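Local structure of repeat Five Residue (Rfr) protein or pentapeptide repeat protein (2O6W) at residues Lys52-Ser64 and Leu73-Glu85. The protein is of unknown function but is a cyanobacterial member of the pentapeptide repeat family, whose chains wind into a right-handed quadrilateral beta helix. Numbering follows the deposited sequence.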
loop_
_atom_site.group_PDB
_atom_site.type_symbol
_atom_site.label_atom_id
_atom_site.label_comp_id
_atom_site.label_asym_id
_atom_site.label_seq_id
_atom_site.Cartn_x
_atom_site.Cartn_y
_atom_site.Cartn_z
ATOM N N LYS A 52 -3.055 10.004 17.959
ATOM C CA LYS A 52 -3.802 8.835 18.425
ATOM C C LYS A 52 -4.712 8.292 17.317
ATOM O O LYS A 52 -5.927 8.500 17.339
ATOM C CB LYS A 52 -4.644 9.198 19.655
ATOM C CG LYS A 52 -5.297 8.011 20.372
ATOM C CD LYS A 52 -4.310 7.225 21.248
ATOM C CE LYS A 52 -3.657 6.042 20.522
ATOM N NZ LYS A 52 -2.655 6.407 19.470
ATOM N N ALA A 53 -4.112 7.601 16.351
ATOM C CA ALA A 53 -4.847 7.017 15.232
ATOM C C ALA A 53 -4.247 5.660 14.894
ATOM O O ALA A 53 -3.034 5.479 14.976
ATOM C CB ALA A 53 -4.777 7.935 14.017
ATOM N N LYS A 54 -5.093 4.704 14.524
ATOM C CA LYS A 54 -4.614 3.368 14.185
ATOM C C LYS A 54 -4.379 3.207 12.691
ATOM O O LYS A 54 -5.062 3.817 11.867
ATOM C CB LYS A 54 -5.609 2.294 14.652
ATOM C CG LYS A 54 -7.017 2.451 14.083
ATOM C CD LYS A 54 -7.824 1.153 14.158
ATOM C CE LYS A 54 -7.277 0.098 13.186
ATOM N NZ LYS A 54 -8.043 -1.192 13.194
ATOM N N PRO A 55 -3.393 2.381 12.323
ATOM C CA PRO A 55 -3.080 2.139 10.913
ATOM C C PRO A 55 -4.128 1.223 10.272
ATOM O O PRO A 55 -4.646 0.317 10.920
ATOM C CB PRO A 55 -1.695 1.497 10.979
ATOM C CG PRO A 55 -1.744 0.748 12.264
ATOM C CD PRO A 55 -2.414 1.718 13.202
ATOM N N VAL A 56 -4.447 1.477 9.007
ATOM C CA VAL A 56 -5.428 0.666 8.303
ATOM C C VAL A 56 -4.899 -0.761 8.184
ATOM O O VAL A 56 -3.747 -0.977 7.811
ATOM C CB VAL A 56 -5.717 1.253 6.909
ATOM C CG1 VAL A 56 -6.672 0.357 6.143
ATOM C CG2 VAL A 56 -6.305 2.653 7.058
ATOM N N ASP A 57 -5.742 -1.733 8.512
ATOM C CA ASP A 57 -5.336 -3.130 8.467
ATOM C C ASP A 57 -5.913 -3.868 7.255
ATOM O O ASP A 57 -7.122 -4.112 7.171
ATOM C CB ASP A 57 -5.766 -3.833 9.755
ATOM C CG ASP A 57 -5.012 -5.116 9.994
ATOM O OD1 ASP A 57 -4.734 -5.838 9.010
ATOM O OD2 ASP A 57 -4.704 -5.424 11.173
ATOM N N LEU A 58 -5.035 -4.231 6.326
ATOM C CA LEU A 58 -5.439 -4.937 5.119
ATOM C C LEU A 58 -4.725 -6.283 4.989
ATOM O O LEU A 58 -4.380 -6.719 3.887
ATOM C CB LEU A 58 -5.171 -4.059 3.888
ATOM C CG LEU A 58 -6.082 -2.828 3.723
ATOM C CD1 LEU A 58 -5.539 -1.905 2.639
ATOM C CD2 LEU A 58 -7.494 -3.284 3.370
ATOM N N THR A 59 -4.517 -6.929 6.132
ATOM C CA THR A 59 -3.866 -8.231 6.204
ATOM C C THR A 59 -4.625 -9.230 5.356
ATOM O O THR A 59 -5.856 -9.292 5.413
ATOM C CB THR A 59 -3.850 -8.779 7.654
ATOM O OG1 THR A 59 -3.064 -7.920 8.486
ATOM C CG2 THR A 59 -3.285 -10.200 7.690
ATOM N N ARG A 60 -3.875 -10.016 4.590
ATOM C CA ARG A 60 -4.423 -11.045 3.713
ATOM C C ARG A 60 -5.460 -10.545 2.705
ATOM O O ARG A 60 -6.196 -11.340 2.122
ATOM C CB ARG A 60 -5.023 -12.181 4.547
ATOM C CG ARG A 60 -4.015 -12.931 5.438
ATOM C CD ARG A 60 -4.655 -14.154 6.105
ATOM N NE ARG A 60 -5.880 -13.791 6.816
ATOM C CZ ARG A 60 -5.906 -13.250 8.031
ATOM N NH1 ARG A 60 -4.771 -13.015 8.681
ATOM N NH2 ARG A 60 -7.065 -12.927 8.587
ATOM N N ALA A 61 -5.527 -9.233 2.498
ATOM C CA ALA A 61 -6.485 -8.685 1.544
ATOM C C ALA A 61 -6.009 -8.935 0.113
ATOM O O ALA A 61 -4.812 -9.076 -0.139
ATOM C CB ALA A 61 -6.671 -7.192 1.778
ATOM N N ASN A 62 -6.950 -9.005 -0.820
ATOM C CA ASN A 62 -6.603 -9.207 -2.217
ATOM C C ASN A 62 -6.934 -7.909 -2.948
ATOM O O ASN A 62 -8.098 -7.532 -3.059
ATOM C CB ASN A 62 -7.401 -10.357 -2.831
ATOM C CG ASN A 62 -6.832 -10.808 -4.174
ATOM O OD1 ASN A 62 -6.383 -9.992 -4.985
ATOM N ND2 ASN A 62 -6.865 -12.107 -4.420
ATOM N N LEU A 63 -5.898 -7.234 -3.434
ATOM C CA LEU A 63 -6.048 -5.980 -4.142
ATOM C C LEU A 63 -5.521 -6.088 -5.569
ATOM O O LEU A 63 -5.266 -5.081 -6.230
ATOM C CB LEU A 63 -5.303 -4.876 -3.387
ATOM C CG LEU A 63 -6.002 -4.319 -2.142
ATOM C CD1 LEU A 63 -4.986 -3.742 -1.163
ATOM C CD2 LEU A 63 -6.995 -3.258 -2.571
ATOM N N SER A 64 -5.364 -7.321 -6.039
ATOM C CA SER A 64 -4.861 -7.596 -7.388
ATOM C C SER A 64 -5.504 -6.743 -8.487
ATOM O O SER A 64 -6.722 -6.655 -8.581
ATOM C CB SER A 64 -5.069 -9.076 -7.722
ATOM O OG SER A 64 -4.284 -9.901 -6.872
ATOM N N LEU A 73 -0.754 5.488 1.794
ATOM C CA LEU A 73 -0.855 4.202 2.471
ATOM C C LEU A 73 0.180 4.132 3.595
ATOM O O LEU A 73 0.616 3.048 3.989
ATOM C CB LEU A 73 -0.606 3.064 1.469
ATOM C CG LEU A 73 -1.446 3.106 0.182
ATOM C CD1 LEU A 73 -1.028 1.990 -0.774
ATOM C CD2 LEU A 73 -2.912 2.986 0.535
ATOM N N SER A 74 0.572 5.288 4.114
ATOM C CA SER A 74 1.579 5.322 5.167
ATOM C C SER A 74 1.217 4.476 6.390
ATOM O O SER A 74 0.110 4.559 6.912
ATOM C CB SER A 74 1.881 6.777 5.580
ATOM O OG SER A 74 0.708 7.498 5.908
ATOM N N SER A 75 2.166 3.644 6.816
ATOM C CA SER A 75 2.000 2.772 7.979
ATOM C C SER A 75 0.899 1.729 7.814
ATOM O O SER A 75 0.462 1.116 8.790
ATOM C CB SER A 75 1.719 3.610 9.229
ATOM O OG SER A 75 2.795 4.500 9.485
ATOM N N ILE A 76 0.460 1.515 6.583
ATOM C CA ILE A 76 -0.591 0.544 6.327
ATOM C C ILE A 76 -0.101 -0.881 6.565
ATOM O O ILE A 76 1.094 -1.170 6.439
ATOM C CB ILE A 76 -1.097 0.655 4.879
ATOM C CG1 ILE A 76 -2.512 0.088 4.778
ATOM C CG2 ILE A 76 -0.166 -0.104 3.952
ATOM C CD1 ILE A 76 -3.233 0.519 3.529
ATOM N N ILE A 77 -1.032 -1.768 6.901
ATOM C CA ILE A 77 -0.702 -3.169 7.154
ATOM C C ILE A 77 -1.191 -4.057 6.004
ATOM O O ILE A 77 -2.385 -4.328 5.867
ATOM C CB ILE A 77 -1.322 -3.639 8.492
ATOM C CG1 ILE A 77 -0.824 -2.734 9.627
ATOM C CG2 ILE A 77 -0.917 -5.074 8.794
ATOM C CD1 ILE A 77 -1.414 -3.061 10.974
ATOM N N LEU A 78 -0.246 -4.486 5.172
ATOM C CA LEU A 78 -0.542 -5.334 4.026
ATOM C C LEU A 78 0.186 -6.666 4.154
ATOM O O LEU A 78 0.639 -7.245 3.163
ATOM C CB LEU A 78 -0.124 -4.634 2.728
ATOM C CG LEU A 78 -1.028 -3.492 2.256
ATOM C CD1 LEU A 78 -0.376 -2.756 1.098
ATOM C CD2 LEU A 78 -2.376 -4.055 1.829
ATOM N N GLU A 79 0.307 -7.153 5.381
ATOM C CA GLU A 79 0.987 -8.417 5.615
ATOM C C GLU A 79 0.245 -9.549 4.907
ATOM O O GLU A 79 -0.974 -9.650 4.994
ATOM C CB GLU A 79 1.077 -8.686 7.119
ATOM C CG GLU A 79 1.880 -9.922 7.482
ATOM C CD GLU A 79 2.229 -9.978 8.962
ATOM O OE1 GLU A 79 2.875 -10.967 9.383
ATOM O OE2 GLU A 79 1.866 -9.035 9.708
ATOM N N ASN A 80 0.992 -10.374 4.186
ATOM C CA ASN A 80 0.429 -11.501 3.457
ATOM C C ASN A 80 -0.700 -11.086 2.518
ATOM O O ASN A 80 -1.615 -11.863 2.239
ATOM C CB ASN A 80 -0.059 -12.556 4.448
ATOM C CG ASN A 80 1.083 -13.171 5.239
ATOM O OD1 ASN A 80 0.892 -13.671 6.348
ATOM N ND2 ASN A 80 2.281 -13.139 4.664
ATOM N N ALA A 81 -0.625 -9.857 2.024
ATOM C CA ALA A 81 -1.634 -9.343 1.112
ATOM C C ALA A 81 -1.296 -9.726 -0.326
ATOM O O ALA A 81 -0.132 -9.934 -0.670
ATOM C CB ALA A 81 -1.716 -7.837 1.241
ATOM N N ILE A 82 -2.317 -9.827 -1.164
ATOM C CA ILE A 82 -2.124 -10.169 -2.569
ATOM C C ILE A 82 -2.281 -8.880 -3.370
ATOM O O ILE A 82 -3.352 -8.270 -3.376
ATOM C CB ILE A 82 -3.175 -11.216 -3.030
ATOM C CG1 ILE A 82 -3.053 -12.472 -2.156
ATOM C CG2 ILE A 82 -2.982 -11.554 -4.505
ATOM C CD1 ILE A 82 -4.147 -13.481 -2.363
ATOM N N LEU A 83 -1.208 -8.472 -4.042
ATOM C CA LEU A 83 -1.207 -7.244 -4.825
ATOM C C LEU A 83 -0.640 -7.478 -6.223
ATOM O O LEU A 83 0.209 -6.721 -6.695
ATOM C CB LEU A 83 -0.375 -6.180 -4.097
ATOM C CG LEU A 83 -0.742 -5.961 -2.628
ATOM C CD1 LEU A 83 0.290 -5.103 -1.938
ATOM C CD2 LEU A 83 -2.109 -5.317 -2.545
ATOM N N VAL A 84 -1.118 -8.523 -6.886
ATOM C CA VAL A 84 -0.650 -8.863 -8.223
ATOM C C VAL A 84 -1.093 -7.853 -9.277
ATOM O O VAL A 84 -2.285 -7.631 -9.468
ATOM C CB VAL A 84 -1.147 -10.276 -8.626
ATOM C CG1 VAL A 84 -0.815 -10.562 -10.083
ATOM C CG2 VAL A 84 -0.504 -11.318 -7.723
ATOM N N GLU A 85 -0.126 -7.249 -9.960
ATOM C CA GLU A 85 -0.406 -6.268 -11.001
ATOM C C GLU A 85 -1.186 -5.066 -10.482
ATOM O O GLU A 85 -1.933 -4.435 -11.227
ATOM C CB GLU A 85 -1.181 -6.919 -12.146
ATOM C CG GLU A 85 -0.349 -7.851 -13.006
ATOM C CD GLU A 85 -1.201 -8.766 -13.875
ATOM O OE1 GLU A 85 -2.030 -8.256 -14.664
ATOM O OE2 GLU A 85 -1.041 -10.004 -13.767
HETATM O O HOH W 1 -2.911 3.264 7.734
HETATM O O HOH W 2 -1.142 -8.820 10.198
HETATM O O HOH W 3 -1.722 -13.095 8.267
#
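Val56 and Leu58 hold both backbone polar atoms of Ile77 from the same flank: Ile77 N donates to Val56 O at 3.0 Å, and Ile77 O accepts from Leu58 N at 2.7 Å. Five residues on, the pattern returns, with Ile82 N bonded to Ala61 O and Leu63 N to Ile82 O. Between these two single bridges Arg60 N, inside the type II turn Leu58-Ala61, reaches Glu79 O in the matching turn Leu78-Ala81, and the CA of Arg60 makes a CA-H...O contact with Asn80 O.

Toward the interior, leucines and isoleucines pack against one another from one coil to the next. Leu58 CD1 meets the end of Ile76, CD1 to CD1, at 3.5 Å, while Leu58 and Leu78 run side by side. Leu63 repeats the step, its CB lying 3.3 Å from Leu83 CD2. Leu58 and Val56 also touch Leu9 of helix 2-10.

The outward residues interlock differently. Asp57 CG swings anti to its own N (chi1 -161°), which lets OD1 take both Thr59 N and, through its syn lone pair, Thr59 OG1; Asn62 OD1 takes Ser64 N in its carbonyl plane and Ser64 OG from 23° off that plane. These two Asx turns fix the hydroxyls against the next level: Ile77 CG2 packs 3.6 Å from Thr59 OG1, and Ile82 CG2 sits beside Ser64 OG and the Asn62 amide. Outside, one water links Thr59 OG1 to Glu79 OE2, and another, in the plane of the Arg60 guanidinium, joins NH1 to Asn80 OD1.

Neighbouring coils in parallel, offset by 20 residues, with the pattern recurring every five residues, inward leucines and type II turns, are the signature of the right-handed quadrilateral beta helix of pentapeptide repeat proteins.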